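Local coordinates for protein D-xylonate dehydratase (Caulobacter crescentus, PDB 5OYN) that catalyses the dehydration of D-xylonate to 2-dehydro-3-deoxy-D-arabinonate in D-xylose breakdown, and dehydrates D-gluconate with similar efficiency, using an iron-sulfur cluster and magnesium, at residues R16-R21 with P127-V132; G53-G58 with L257-V262; T149-P154 with D590-L595; D22-P27 with L35-F40. All blocks are in the same frame, centred on the assembly; numbering follows the deposited sequence.

Contact 1 of 4, residues R16-R21 with P127-V132; sequences RRFRSR and PIDAVV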
loop_
_atom_site.group_PDB
_atom_site.type_symbol
_atom_site.label_atom_id
_atom_site.label_comp_id
_atom_site.label_asym_id
_atom_site.label_seq_id
_atom_site.Cartn_x
_atom_site.Cartn_y
_atom_site.Cartn_z
ATOM N N ARG A 16 -3.833 32.730 -7.309
ATOM C CA ARG A 16 -2.816 32.856 -8.343
ATOM C C ARG A 16 -3.178 31.912 -9.485
ATOM O O ARG A 16 -3.831 30.884 -9.277
ATOM C CB ARG A 16 -1.419 32.560 -7.767
ATOM C CG ARG A 16 -0.291 32.532 -8.787
ATOM C CD ARG A 16 1.062 32.103 -8.160
ATOM N NE ARG A 16 1.494 32.954 -7.047
ATOM C CZ ARG A 16 2.174 34.095 -7.195
ATOM N NH1 ARG A 16 2.491 34.520 -8.415
ATOM N NH2 ARG A 16 2.531 34.816 -6.129
ATOM N N ARG A 17 -2.796 32.283 -10.700
ATOM C CA ARG A 17 -2.996 31.399 -11.844
ATOM C C ARG A 17 -1.715 30.590 -11.990
ATOM O O ARG A 17 -0.708 31.078 -12.518
ATOM C CB ARG A 17 -3.338 32.171 -13.115
ATOM C CG ARG A 17 -3.028 31.394 -14.406
ATOM C CD ARG A 17 -3.868 31.834 -15.586
ATOM N NE ARG A 17 -5.210 31.270 -15.515
ATOM C CZ ARG A 17 -5.766 30.567 -16.498
ATOM N NH1 ARG A 17 -5.088 30.350 -17.622
ATOM N NH2 ARG A 17 -6.997 30.084 -16.363
ATOM N N PHE A 18 -1.751 29.357 -11.493
ATOM C CA PHE A 18 -0.605 28.474 -11.566
ATOM C C PHE A 18 -0.449 27.921 -12.983
ATOM O O PHE A 18 -1.402 27.862 -13.759
ATOM C CB PHE A 18 -0.772 27.351 -10.560
ATOM C CG PHE A 18 -0.892 27.819 -9.139
ATOM C CD1 PHE A 18 0.234 28.172 -8.416
ATOM C CD2 PHE A 18 -2.126 27.869 -8.513
ATOM C CE1 PHE A 18 0.132 28.583 -7.098
ATOM C CE2 PHE A 18 -2.236 28.280 -7.194
ATOM C CZ PHE A 18 -1.102 28.647 -6.487
ATOM N N ARG A 19 0.776 27.515 -13.327
ATOM C CA ARG A 19 0.990 26.967 -14.666
ATOM C C ARG A 19 0.121 25.743 -14.921
ATOM O O ARG A 19 -0.181 25.425 -16.079
ATOM C CB ARG A 19 2.454 26.608 -14.870
ATOM C CG ARG A 19 3.099 26.141 -13.612
ATOM C CD ARG A 19 4.578 26.011 -13.794
ATOM N NE ARG A 19 4.959 24.756 -14.428
ATOM C CZ ARG A 19 5.419 24.668 -15.667
ATOM N NH1 ARG A 19 5.529 25.772 -16.404
ATOM N NH2 ARG A 19 5.767 23.487 -16.166
ATOM N N SER A 20 -0.270 25.028 -13.859
ATOM C CA SER A 20 -1.228 23.941 -14.018
ATOM C C SER A 20 -2.457 24.416 -14.782
ATOM O O SER A 20 -2.938 23.723 -15.685
ATOM C CB SER A 20 -1.622 23.371 -12.653
ATOM O OG SER A 20 -1.774 24.379 -11.667
ATOM N N ARG A 21 -2.948 25.621 -14.464
ATOM C CA ARG A 21 -4.137 26.152 -15.123
ATOM C C ARG A 21 -3.987 26.231 -16.634
ATOM O O ARG A 21 -4.997 26.255 -17.336
ATOM C CB ARG A 21 -4.489 27.532 -14.568
ATOM C CG ARG A 21 -4.765 27.550 -13.063
ATOM C CD ARG A 21 -6.013 26.731 -12.707
ATOM N NE ARG A 21 -5.706 25.565 -11.864
ATOM C CZ ARG A 21 -6.602 24.652 -11.482
ATOM N NH1 ARG A 21 -7.871 24.774 -11.857
ATOM N NH2 ARG A 21 -6.239 23.630 -10.707
ATOM N N PRO A 127 1.594 19.475 -15.783
ATOM C CA PRO A 127 1.004 20.611 -15.058
ATOM C C PRO A 127 1.383 20.622 -13.588
ATOM O O PRO A 127 0.529 20.438 -12.713
ATOM C CB PRO A 127 -0.504 20.407 -15.247
ATOM C CG PRO A 127 -0.652 18.961 -15.423
ATOM C CD PRO A 127 0.568 18.500 -16.181
ATOM N N ILE A 128 2.668 20.840 -13.310
ATOM C CA ILE A 128 3.219 20.788 -11.962
ATOM C C ILE A 128 3.574 22.204 -11.533
ATOM O O ILE A 128 4.229 22.940 -12.282
ATOM C CB ILE A 128 4.442 19.858 -11.904
ATOM C CG1 ILE A 128 4.000 18.413 -12.146
ATOM C CG2 ILE A 128 5.177 19.994 -10.571
ATOM C CD1 ILE A 128 5.116 17.519 -12.634
ATOM N N ASP A 129 3.133 22.586 -10.333
ATOM C CA ASP A 129 3.352 23.930 -9.818
ATOM C C ASP A 129 4.536 23.998 -8.864
ATOM O O ASP A 129 5.490 24.738 -9.109
ATOM C CB ASP A 129 2.095 24.431 -9.120
ATOM C CG ASP A 129 0.963 24.605 -10.079
ATOM O OD1 ASP A 129 1.249 25.038 -11.226
ATOM O OD2 ASP A 129 -0.198 24.298 -9.696
ATOM N N ALA A 130 4.469 23.270 -7.759
ATOM C CA ALA A 130 5.566 23.157 -6.818
ATOM C C ALA A 130 5.971 21.693 -6.731
ATOM O O ALA A 130 5.295 20.808 -7.268
ATOM C CB ALA A 130 5.169 23.705 -5.442
ATOM N N VAL A 131 7.086 21.430 -6.045
ATOM C CA VAL A 131 7.611 20.076 -5.930
ATOM C C VAL A 131 8.133 19.818 -4.520
ATOM O O VAL A 131 8.589 20.725 -3.817
ATOM C CB VAL A 131 8.703 19.812 -6.979
ATOM C CG1 VAL A 131 9.959 20.565 -6.632
ATOM C CG2 VAL A 131 8.973 18.316 -7.087
ATOM N N VAL A 132 8.016 18.564 -4.097
ATOM C CA VAL A 132 8.642 18.068 -2.884
ATOM C C VAL A 132 9.658 17.026 -3.319
ATOM O O VAL A 132 9.287 15.972 -3.850
ATOM C CB VAL A 132 7.619 17.480 -1.915
ATOM C CG1 VAL A 132 8.335 16.876 -0.718
ATOM C CG2 VAL A 132 6.640 18.551 -1.490
#
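At the entrance to strand 130-135 of the parallel sheet, the N-terminal loop is fastened down by Ser20, which grips the carboxylate of Asp129 just before helix 21-24 begins. Ser20 N donates to Asp129 OD1 at 3.0 Å, and Ser20 OG donates to Asp129 OD2 at 2.5 Å. Each bond uses the syn lone pair of its oxygen, so one residue occupies the inner side of both. The hydroxyl reaches there because chi1 of 39° sets OG between the backbone N and the carbonyl carbon. Behind it, Pro127 CB rests 3.8 Å from Ser20 CA.

Arg19 works one residue back along the strand entry. Its chain bends at chi3 (-82°), and NE meets Ile128 O at 2.9 Å, the oxygen lying in the guanidinium plane. Arg19 NH2 goes on to bond His124 O. The side chain of Phe18 crosses that of Asp129 at about a right angle, with CG 3.6 Å from Asp129 OD2.

Asp129 OD2 also accepts from Ile56 N of the neighbouring strand. A buried carboxylate thus has three donors on its two oxygens, which would favour its charged form and hold the group from turning.

Contact 2 of 4, residues G53-G58 with L257-V262; sequences GKPIIG and LAYDDV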
loop_
_atom_site.group_PDB
_atom_site.type_symbol
_atom_site.label_atom_id
_atom_site.label_comp_id
_atom_site.label_asym_id
_atom_site.label_seq_id
_atom_site.Cartn_x
_atom_site.Cartn_y
_atom_site.Cartn_z
ATOM N N GLY A 53 -8.397 25.506 -9.021
ATOM C CA GLY A 53 -7.298 26.433 -8.901
ATOM C C GLY A 53 -6.342 26.180 -7.759
ATOM O O GLY A 53 -5.493 27.038 -7.493
ATOM N N LYS A 54 -6.451 25.047 -7.064
ATOM C CA LYS A 54 -5.400 24.670 -6.132
ATOM C C LYS A 54 -4.135 24.306 -6.915
ATOM O O LYS A 54 -4.210 23.927 -8.090
ATOM C CB LYS A 54 -5.835 23.489 -5.268
ATOM C CG LYS A 54 -7.113 23.677 -4.470
ATOM C CD LYS A 54 -7.255 22.540 -3.441
ATOM C CE LYS A 54 -8.604 22.521 -2.743
ATOM N NZ LYS A 54 -9.579 21.548 -3.362
ATOM N N PRO A 55 -2.957 24.426 -6.298
ATOM C CA PRO A 55 -1.731 24.060 -7.018
ATOM C C PRO A 55 -1.489 22.555 -7.015
ATOM O O PRO A 55 -1.700 21.860 -6.015
ATOM C CB PRO A 55 -0.629 24.806 -6.258
ATOM C CG PRO A 55 -1.168 24.950 -4.872
ATOM C CD PRO A 55 -2.680 24.932 -4.941
ATOM N N ILE A 56 -1.067 22.054 -8.171
ATOM C CA ILE A 56 -0.641 20.666 -8.301
ATOM C C ILE A 56 0.755 20.571 -7.705
ATOM O O ILE A 56 1.702 21.152 -8.243
ATOM C CB ILE A 56 -0.641 20.205 -9.761
ATOM C CG1 ILE A 56 -1.984 20.499 -10.439
ATOM C CG2 ILE A 56 -0.312 18.738 -9.825
ATOM C CD1 ILE A 56 -3.216 20.135 -9.611
ATOM N N ILE A 57 0.887 19.841 -6.600
ATOM C CA ILE A 57 2.172 19.638 -5.939
ATOM C C ILE A 57 2.749 18.302 -6.393
ATOM O O ILE A 57 2.234 17.243 -6.039
ATOM C CB ILE A 57 2.042 19.686 -4.412
ATOM C CG1 ILE A 57 1.206 20.896 -3.984
ATOM C CG2 ILE A 57 3.436 19.717 -3.785
ATOM C CD1 ILE A 57 1.971 22.201 -4.038
ATOM N N GLY A 58 3.823 18.332 -7.173
ATOM C CA GLY A 58 4.539 17.109 -7.458
ATOM C C GLY A 58 5.287 16.613 -6.234
ATOM O O GLY A 58 5.712 17.389 -5.375
ATOM N N LEU A 257 4.913 27.768 -0.143
ATOM C CA LEU A 257 5.926 28.179 -1.104
ATOM C C LEU A 257 5.354 28.322 -2.505
ATOM O O LEU A 257 5.889 29.083 -3.317
ATOM C CB LEU A 257 7.078 27.175 -1.127
ATOM C CG LEU A 257 7.968 26.966 0.091
ATOM C CD1 LEU A 257 9.078 26.020 -0.322
ATOM C CD2 LEU A 257 8.546 28.285 0.571
ATOM N N ALA A 258 4.295 27.585 -2.825
ATOM C CA ALA A 258 3.697 27.734 -4.147
ATOM C C ALA A 258 2.912 29.033 -4.250
ATOM O O ALA A 258 2.942 29.694 -5.293
ATOM C CB ALA A 258 2.795 26.542 -4.466
ATOM N N TYR A 259 2.223 29.424 -3.177
ATOM C CA TYR A 259 1.426 30.641 -3.224
ATOM C C TYR A 259 2.311 31.880 -3.160
ATOM O O TYR A 259 2.171 32.794 -3.983
ATOM C CB TYR A 259 0.391 30.634 -2.098
ATOM C CG TYR A 259 -0.891 29.913 -2.498
ATOM C CD1 TYR A 259 -1.100 28.584 -2.161
ATOM C CD2 TYR A 259 -1.880 30.553 -3.238
ATOM C CE1 TYR A 259 -2.260 27.920 -2.524
ATOM C CE2 TYR A 259 -3.047 29.888 -3.607
ATOM C CZ TYR A 259 -3.229 28.572 -3.245
ATOM O OH TYR A 259 -4.376 27.889 -3.597
ATOM N N ASP A 260 3.252 31.915 -2.212
ATOM C CA ASP A 260 4.184 33.031 -2.106
ATOM C C ASP A 260 5.229 33.036 -3.204
ATOM O O ASP A 260 6.011 33.981 -3.270
ATOM C CB ASP A 260 4.882 33.016 -0.747
ATOM C CG ASP A 260 3.899 32.963 0.396
ATOM O OD1 ASP A 260 2.700 33.241 0.146
ATOM O OD2 ASP A 260 4.309 32.629 1.530
ATOM N N ASP A 261 5.280 32.004 -4.041
ATOM C CA ASP A 261 6.112 32.008 -5.242
ATOM C C ASP A 261 7.611 32.030 -4.908
ATOM O O ASP A 261 8.404 32.658 -5.610
ATOM C CB ASP A 261 5.729 33.180 -6.148
ATOM C CG ASP A 261 6.004 32.908 -7.610
ATOM O OD1 ASP A 261 6.045 31.722 -8.005
ATOM O OD2 ASP A 261 6.188 33.891 -8.364
ATOM N N VAL A 262 8.014 31.314 -3.855
ATOM C CA VAL A 262 9.422 31.236 -3.447
ATOM C C VAL A 262 10.107 30.125 -4.243
ATOM O O VAL A 262 10.022 28.947 -3.886
ATOM C CB VAL A 262 9.563 30.996 -1.945
ATOM C CG1 VAL A 262 11.030 30.929 -1.563
ATOM C CG2 VAL A 262 8.827 32.052 -1.156
#
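Pro55 meets Tyr259 and Ala258 where the C-terminal end of helix 241-259 lies across the entry to strand 56-61, so the contact belongs to the layer of helix packed on the parallel sheet. The closest part is the crossing of Pro55 and Tyr259, whose side chains meet at about a right angle. Tyr259 CE1 lies 3.9 Å from Pro55 CD, and the phenol oxygen OH comes to 3.7 Å from that same CD. Phe18 also meets the Tyr259 ring, edge-to-face.

Deeper in, the fit is buried but a little looser. Pro55 CB faces Ala258 CB at 4.2 Å, and Ile57 CD1 comes to 4.4 Å from the same Ala258 methyl; the torsions of Ile57 (chi1 -47°, chi2 -77°) swing this terminal carbon over to the helix. Ala130 of the next strand and Ile254, a turn earlier in the helix, pack around the same spot.

The slack side begins at Gly53 and Lys54. Tyr259 OH stays 4.1 Å from Gly53 O, and Lys54 packs on Asp86 of the second subunit. On the helix side the chain turns away at Asp261, which has positive phi, and Val262 N closes the helix end by bonding Leu257 O at 3.1 Å; Asp260 there is exposed.

With no polar pair joining the two segments, helix and strand are held here by shape: a proline, an alanine methyl and one tyrosine ring. Such packing fixes how closely they approach but carries little directional preference of its own.

Contact 3 of 4, residues T149-P154 with D590-L595; sequences TTVNIP and DLAAKL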
loop_
_atom_site.group_PDB
_atom_site.type_symbol
_atom_site.label_atom_id
_atom_site.label_comp_id
_atom_site.label_asym_id
_atom_site.label_seq_id
_atom_site.Cartn_x
_atom_site.Cartn_y
_atom_site.Cartn_z
ATOM N N THR A 149 16.096 23.574 -9.787
ATOM C CA THR A 149 16.473 24.962 -10.029
ATOM C C THR A 149 16.478 25.287 -11.519
ATOM O O THR A 149 16.027 26.369 -11.911
ATOM C CB THR A 149 17.831 25.306 -9.403
ATOM O OG1 THR A 149 18.885 24.841 -10.245
ATOM C CG2 THR A 149 17.984 24.693 -8.048
ATOM N N THR A 150 16.972 24.370 -12.360
ATOM C CA THR A 150 16.893 24.568 -13.805
ATOM C C THR A 150 15.484 24.947 -14.223
ATOM O O THR A 150 15.279 25.877 -15.010
ATOM C CB THR A 150 17.335 23.307 -14.549
ATOM O OG1 THR A 150 18.729 23.066 -14.324
ATOM C CG2 THR A 150 17.099 23.462 -16.036
ATOM N N VAL A 151 14.490 24.240 -13.694
ATOM C CA VAL A 151 13.113 24.577 -14.022
ATOM C C VAL A 151 12.647 25.759 -13.191
ATOM O O VAL A 151 11.940 26.644 -13.689
ATOM C CB VAL A 151 12.219 23.342 -13.844
ATOM C CG1 VAL A 151 10.741 23.718 -13.941
ATOM C CG2 VAL A 151 12.591 22.304 -14.888
ATOM N N ASN A 152 13.054 25.806 -11.926
ATOM C CA ASN A 152 12.783 26.937 -11.039
ATOM C C ASN A 152 11.283 27.113 -10.813
ATOM O O ASN A 152 10.690 28.133 -11.163
ATOM C CB ASN A 152 13.415 28.231 -11.570
ATOM C CG ASN A 152 13.574 29.287 -10.489
ATOM O OD1 ASN A 152 13.907 28.976 -9.346
ATOM N ND2 ASN A 152 13.347 30.545 -10.849
ATOM N N ILE A 153 10.678 26.085 -10.225
ATOM C CA ILE A 153 9.360 26.220 -9.601
ATOM C C ILE A 153 9.579 26.025 -8.106
ATOM O O ILE A 153 10.582 25.406 -7.722
ATOM C CB ILE A 153 8.348 25.212 -10.170
ATOM C CG1 ILE A 153 8.931 23.800 -10.188
ATOM C CG2 ILE A 153 7.916 25.598 -11.563
ATOM C CD1 ILE A 153 7.855 22.709 -10.224
ATOM N N PRO A 154 8.708 26.534 -7.234
ATOM C CA PRO A 154 8.960 26.402 -5.789
ATOM C C PRO A 154 9.168 24.945 -5.389
ATOM O O PRO A 154 8.398 24.059 -5.765
ATOM C CB PRO A 154 7.703 26.999 -5.148
ATOM C CG PRO A 154 7.064 27.828 -6.216
ATOM C CD PRO A 154 7.439 27.224 -7.522
ATOM N N ASP A 590 15.884 28.926 -15.433
ATOM C CA ASP A 590 14.519 29.409 -15.205
ATOM C C ASP A 590 13.556 28.969 -16.317
ATOM O O ASP A 590 12.764 29.757 -16.838
ATOM C CB ASP A 590 14.524 30.933 -15.040
ATOM C CG ASP A 590 13.183 31.479 -14.572
ATOM O OD1 ASP A 590 12.391 30.697 -14.002
ATOM O OD2 ASP A 590 12.913 32.686 -14.778
ATOM N N LEU A 591 13.610 27.677 -16.670
ATOM C CA LEU A 591 12.804 27.181 -17.786
ATOM C C LEU A 591 11.301 27.328 -17.556
ATOM O O LEU A 591 10.542 27.332 -18.531
ATOM C CB LEU A 591 13.119 25.715 -18.089
ATOM C CG LEU A 591 14.569 25.265 -18.222
ATOM C CD1 LEU A 591 14.641 23.896 -18.890
ATOM C CD2 LEU A 591 15.379 26.281 -19.001
ATOM N N ALA A 592 10.848 27.455 -16.307
ATOM C CA ALA A 592 9.413 27.597 -16.059
ATOM C C ALA A 592 8.882 28.965 -16.445
ATOM O O ALA A 592 7.675 29.202 -16.327
ATOM C CB ALA A 592 9.087 27.330 -14.590
ATOM N N ALA A 593 9.757 29.874 -16.876
ATOM C CA ALA A 593 9.299 31.183 -17.320
ATOM C C ALA A 593 8.551 31.097 -18.646
ATOM O O ALA A 593 7.592 31.847 -18.862
ATOM C CB ALA A 593 10.484 32.138 -17.439
ATOM N N LYS A 594 8.971 30.200 -19.537
ATOM C CA LYS A 594 8.315 30.007 -20.821
ATOM C C LYS A 594 7.507 28.717 -20.797
ATOM O O LYS A 594 7.945 27.705 -20.241
ATOM C CB LYS A 594 9.337 29.975 -21.963
ATOM C CG LYS A 594 8.725 29.752 -23.346
ATOM C CD LYS A 594 8.339 31.065 -24.033
ATOM C CE LYS A 594 8.320 30.920 -25.555
ATOM N NZ LYS A 594 8.127 29.502 -26.002
ATOM N N LEU A 595 6.319 28.759 -21.377
ATOM C CA LEU A 595 5.487 27.572 -21.463
ATOM C C LEU A 595 6.003 26.659 -22.564
ATOM O O LEU A 595 6.841 27.051 -23.376
ATOM C CB LEU A 595 4.041 27.978 -21.716
ATOM C CG LEU A 595 3.267 28.326 -20.451
ATOM C CD1 LEU A 595 1.832 28.673 -20.794
ATOM C CD2 LEU A 595 3.326 27.165 -19.471
#
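Thr150 and Val151 close helix 141-151, the helix of a beta-alpha-beta crossover that leads from strand 130-135 to strand 155-159, and the short 3-10 turn 591-593 near the C terminus docks on that helix end.

Backbone bonds come first. Leu591 N donates to Thr150 O at 3.0 Å in an almost straight bond (174°), within the carbonyl plane. Ala592 N follows with Val151 O, also at 3.0 Å, this time on a lone pair. Two successive amides of the 3-10 turn therefore take up two successive carbonyls of the last helical turn.

The polar side chains add one more link. Asn152, in positive phi just past the helix, has CG anti to its backbone N (chi1 -160°), which carries the amide to Asp590. ND2 reaches Asp590 OD1 at 3.3 Å; the oxygen lies in the amide plane, yet the amide comes down on the carboxylate from above. Asn152 OD1 accepts from Leu265 N, and Thr150 OG1 bonds Tyr116 OH. Without that amide, as with an alanine in place of Asn152, Leu265 N would probably lose its acceptor and the Asp590 carboxylate be set free to turn.

Apolar contacts fill the rest. The side chains of Thr150 and Leu591 run side by side, pointing the same way, with Thr150 CG2 3.8 Å from Leu591 CD1; Leu591 also packs on Met562 of the third subunit. The Ala592 methyl touches two branched side chains, CB being 4.0 Å from Val151 CG1 and 3.7 Å from Ile153 CG2.

Contact 4 of 4, residues D22-P27 with L35-F40; sequences DWFDNP and LYLERF. With FES (Fe2/s2 (inorganic) cluster), chain H.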
loop_
_atom_site.group_PDB
_atom_site.type_symbol
_atom_site.label_atom_id
_atom_site.label_comp_id
_atom_site.label_asym_id
_atom_site.label_seq_id
_atom_site.Cartn_x
_atom_site.Cartn_y
_atom_site.Cartn_z
ATOM N N ASP A 22 -2.766 26.249 -17.165
ATOM C CA ASP A 22 -2.652 26.243 -18.617
ATOM C C ASP A 22 -3.031 24.896 -19.225
ATOM O O ASP A 22 -3.275 24.817 -20.435
ATOM C CB ASP A 22 -1.247 26.635 -19.054
ATOM C CG ASP A 22 -1.160 26.866 -20.557
ATOM O OD1 ASP A 22 -1.745 27.864 -21.052
ATOM O OD2 ASP A 22 -0.532 26.031 -21.247
ATOM N N TRP A 23 -3.080 23.833 -18.422
ATOM C CA TRP A 23 -3.589 22.548 -18.883
ATOM C C TRP A 23 -5.081 22.418 -18.608
ATOM O O TRP A 23 -5.849 22.015 -19.487
ATOM C CB TRP A 23 -2.858 21.395 -18.194
ATOM C CG TRP A 23 -1.528 20.991 -18.743
ATOM C CD1 TRP A 23 -1.259 19.883 -19.488
ATOM C CD2 TRP A 23 -0.274 21.642 -18.523
ATOM N NE1 TRP A 23 0.082 19.820 -19.776
ATOM C CE2 TRP A 23 0.709 20.889 -19.195
ATOM C CE3 TRP A 23 0.114 22.796 -17.835
ATOM C CZ2 TRP A 23 2.055 21.252 -19.203
ATOM C CZ3 TRP A 23 1.465 23.157 -17.844
ATOM C CH2 TRP A 23 2.412 22.385 -18.521
ATOM N N PHE A 24 -5.498 22.774 -17.394
ATOM C CA PHE A 24 -6.812 22.433 -16.874
ATOM C C PHE A 24 -7.838 23.548 -17.023
ATOM O O PHE A 24 -9.032 23.298 -16.820
ATOM C CB PHE A 24 -6.693 22.034 -15.396
ATOM C CG PHE A 24 -5.827 20.819 -15.162
ATOM C CD1 PHE A 24 -5.706 19.833 -16.137
ATOM C CD2 PHE A 24 -5.135 20.664 -13.966
ATOM C CE1 PHE A 24 -4.911 18.722 -15.922
ATOM C CE2 PHE A 24 -4.333 19.551 -13.745
ATOM C CZ PHE A 24 -4.221 18.580 -14.722
ATOM N N ASP A 25 -7.413 24.760 -17.370
ATOM C CA ASP A 25 -8.339 25.862 -17.619
ATOM C C ASP A 25 -7.753 26.783 -18.689
ATOM O O ASP A 25 -7.653 28.000 -18.517
ATOM C CB ASP A 25 -8.653 26.612 -16.325
ATOM C CG ASP A 25 -9.702 27.688 -16.517
ATOM O OD1 ASP A 25 -10.793 27.378 -17.046
ATOM O OD2 ASP A 25 -9.431 28.847 -16.139
ATOM N N ASN A 26 -7.356 26.197 -19.816
ATOM C CA ASN A 26 -6.724 26.969 -20.881
ATOM C C ASN A 26 -7.758 27.858 -21.564
ATOM O O ASN A 26 -8.813 27.363 -21.989
ATOM C CB ASN A 26 -6.064 26.046 -21.903
ATOM C CG ASN A 26 -5.220 26.801 -22.906
ATOM O OD1 ASN A 26 -5.545 26.848 -24.090
ATOM N ND2 ASN A 26 -4.132 27.400 -22.436
ATOM N N PRO A 27 -7.493 29.173 -21.691
ATOM C CA PRO A 27 -8.477 30.087 -22.297
ATOM C C PRO A 27 -8.758 29.787 -23.762
ATOM O O PRO A 27 -9.919 29.652 -24.165
ATOM C CB PRO A 27 -7.827 31.465 -22.128
ATOM C CG PRO A 27 -6.360 31.186 -21.903
ATOM C CD PRO A 27 -6.279 29.869 -21.220
ATOM N N LEU A 35 -8.970 17.358 -23.153
ATOM C CA LEU A 35 -7.972 16.315 -23.388
ATOM C C LEU A 35 -7.057 16.121 -22.177
ATOM O O LEU A 35 -6.569 15.011 -21.937
ATOM C CB LEU A 35 -7.161 16.671 -24.641
ATOM C CG LEU A 35 -6.107 15.755 -25.278
ATOM C CD1 LEU A 35 -4.771 15.810 -24.539
ATOM C CD2 LEU A 35 -6.619 14.325 -25.381
ATOM N N TYR A 36 -6.827 17.181 -21.399
ATOM C CA TYR A 36 -5.899 17.152 -20.275
ATOM C C TYR A 36 -6.546 16.696 -18.969
ATOM O O TYR A 36 -5.913 15.956 -18.215
ATOM C CB TYR A 36 -5.268 18.533 -20.086
ATOM C CG TYR A 36 -4.298 18.943 -21.183
ATOM C CD1 TYR A 36 -3.540 17.996 -21.870
ATOM C CD2 TYR A 36 -4.132 20.286 -21.521
ATOM C CE1 TYR A 36 -2.649 18.379 -22.871
ATOM C CE2 TYR A 36 -3.241 20.679 -22.515
ATOM C CZ TYR A 36 -2.508 19.723 -23.189
ATOM O OH TYR A 36 -1.630 20.118 -24.173
ATOM N N LEU A 37 -7.787 17.127 -18.670
ATOM C CA LEU A 37 -8.468 16.653 -17.458
ATOM C C LEU A 37 -8.814 15.182 -17.528
ATOM O O LEU A 37 -8.949 14.528 -16.491
ATOM C CB LEU A 37 -9.800 17.358 -17.190
ATOM C CG LEU A 37 -10.111 18.801 -16.849
ATOM C CD1 LEU A 37 -9.176 19.267 -15.704
ATOM C CD2 LEU A 37 -10.116 19.671 -18.092
ATOM N N GLU A 38 -9.029 14.664 -18.730
ATOM C CA GLU A 38 -9.810 13.445 -18.870
ATOM C C GLU A 38 -9.161 12.265 -18.145
ATOM O O GLU A 38 -9.793 11.623 -17.295
ATOM C CB GLU A 38 -10.019 13.167 -20.354
ATOM C CG GLU A 38 -10.485 11.795 -20.675
ATOM C CD GLU A 38 -9.401 10.973 -21.323
ATOM O OE1 GLU A 38 -8.436 11.582 -21.849
ATOM O OE2 GLU A 38 -9.538 9.725 -21.328
ATOM N N ARG A 39 -7.890 11.983 -18.439
ATOM C CA ARG A 39 -7.286 10.768 -17.904
ATOM C C ARG A 39 -6.840 10.919 -16.454
ATOM O O ARG A 39 -6.874 9.941 -15.700
ATOM C CB ARG A 39 -6.105 10.342 -18.767
ATOM C CG ARG A 39 -5.823 8.855 -18.678
ATOM C CD ARG A 39 -6.947 8.073 -19.296
ATOM N NE ARG A 39 -7.193 8.560 -20.651
ATOM C CZ ARG A 39 -6.755 7.964 -21.758
ATOM N NH1 ARG A 39 -6.050 6.839 -21.673
ATOM N NH2 ARG A 39 -7.026 8.489 -22.952
ATOM N N PHE A 40 -6.429 12.119 -16.039
ATOM C CA PHE A 40 -6.090 12.352 -14.642
ATOM C C PHE A 40 -7.226 12.020 -13.687
ATOM O O PHE A 40 -7.029 12.085 -12.472
ATOM C CB PHE A 40 -5.686 13.811 -14.433
ATOM C CG PHE A 40 -4.224 14.035 -14.521
ATOM C CD1 PHE A 40 -3.347 13.170 -13.895
ATOM C CD2 PHE A 40 -3.718 15.093 -15.242
ATOM C CE1 PHE A 40 -1.998 13.359 -13.978
ATOM C CE2 PHE A 40 -2.362 15.290 -15.323
ATOM C CZ PHE A 40 -1.502 14.419 -14.693
HETATM FE FE1 FES H . -1.919 7.004 -22.090
HETATM FE FE2 FES H . -3.815 7.186 -24.553
HETATM S S1 FES H . -3.118 8.604 -23.014
HETATM S S2 FES H . -2.687 5.565 -23.569
#
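The one-turn helix 21-24 packs against helix 30-39 near the N terminus, and Trp23 and Tyr36 meet there. The pair is edge-to-face: Trp23 CD1 stands over the centre of the Tyr36 ring, 3.4 Å above its plane, the ring planes being 51° apart. Trp23 O lies at the edge of the tyrosine ring. With a leucine in place of Tyr36, Trp23 would lose the flat surface beneath its edge, and Asn599 and His598, both bonded by the phenol OH, would probably be left without that partner.

Phe24 fills the other half of the contact. Leu37 CD1 touches Phe24 CD1 at 3.5 Å, while Phe40 CD2 approaches the rim at Phe24 CZ (3.6 Å), the two side chains crossing at about a right angle.

The third subunit takes over from there. Its Cys103 O accepts from Trp23 NE1, and its Phe100 meets Phe40 edge-to-face. Arg39, bent at chi2 and chi3 and salt-bridged by NE to Glu38 OE2 (2.7 Å), presents one guanidinium face to the cluster sulfur S1, with NH1 3.7 Å from S1, and packs on Cys210 of that subunit. This is a site at a subunit interface, where the N-terminal helices of one chain lie against the iron-sulfur cluster pocket of another.

In the fold
From the N terminus, segment 16-21 opens contact 1, and the chain at once folds back in contact 4, a short helix-to-helix turn-back nested inside the long loop that contact 1 closes at 127-132. Segment 53-58 also starts within that loop but finds its partner only at 257-262, so contacts 1 and 2 cross. Contact 3 opens at 149-154, after contact 1 has closed, and ends at 590-595, crossing contact 2. Val131 joins contact 1 to Pro154 of contact 3, and Arg17 bridges to Asp25 of contact 4. The N-terminal loop is thus tied to the parallel sheet and the C-terminal end to the helix after strand 130-135, while contacts 3 and 4 both touch the third subunit.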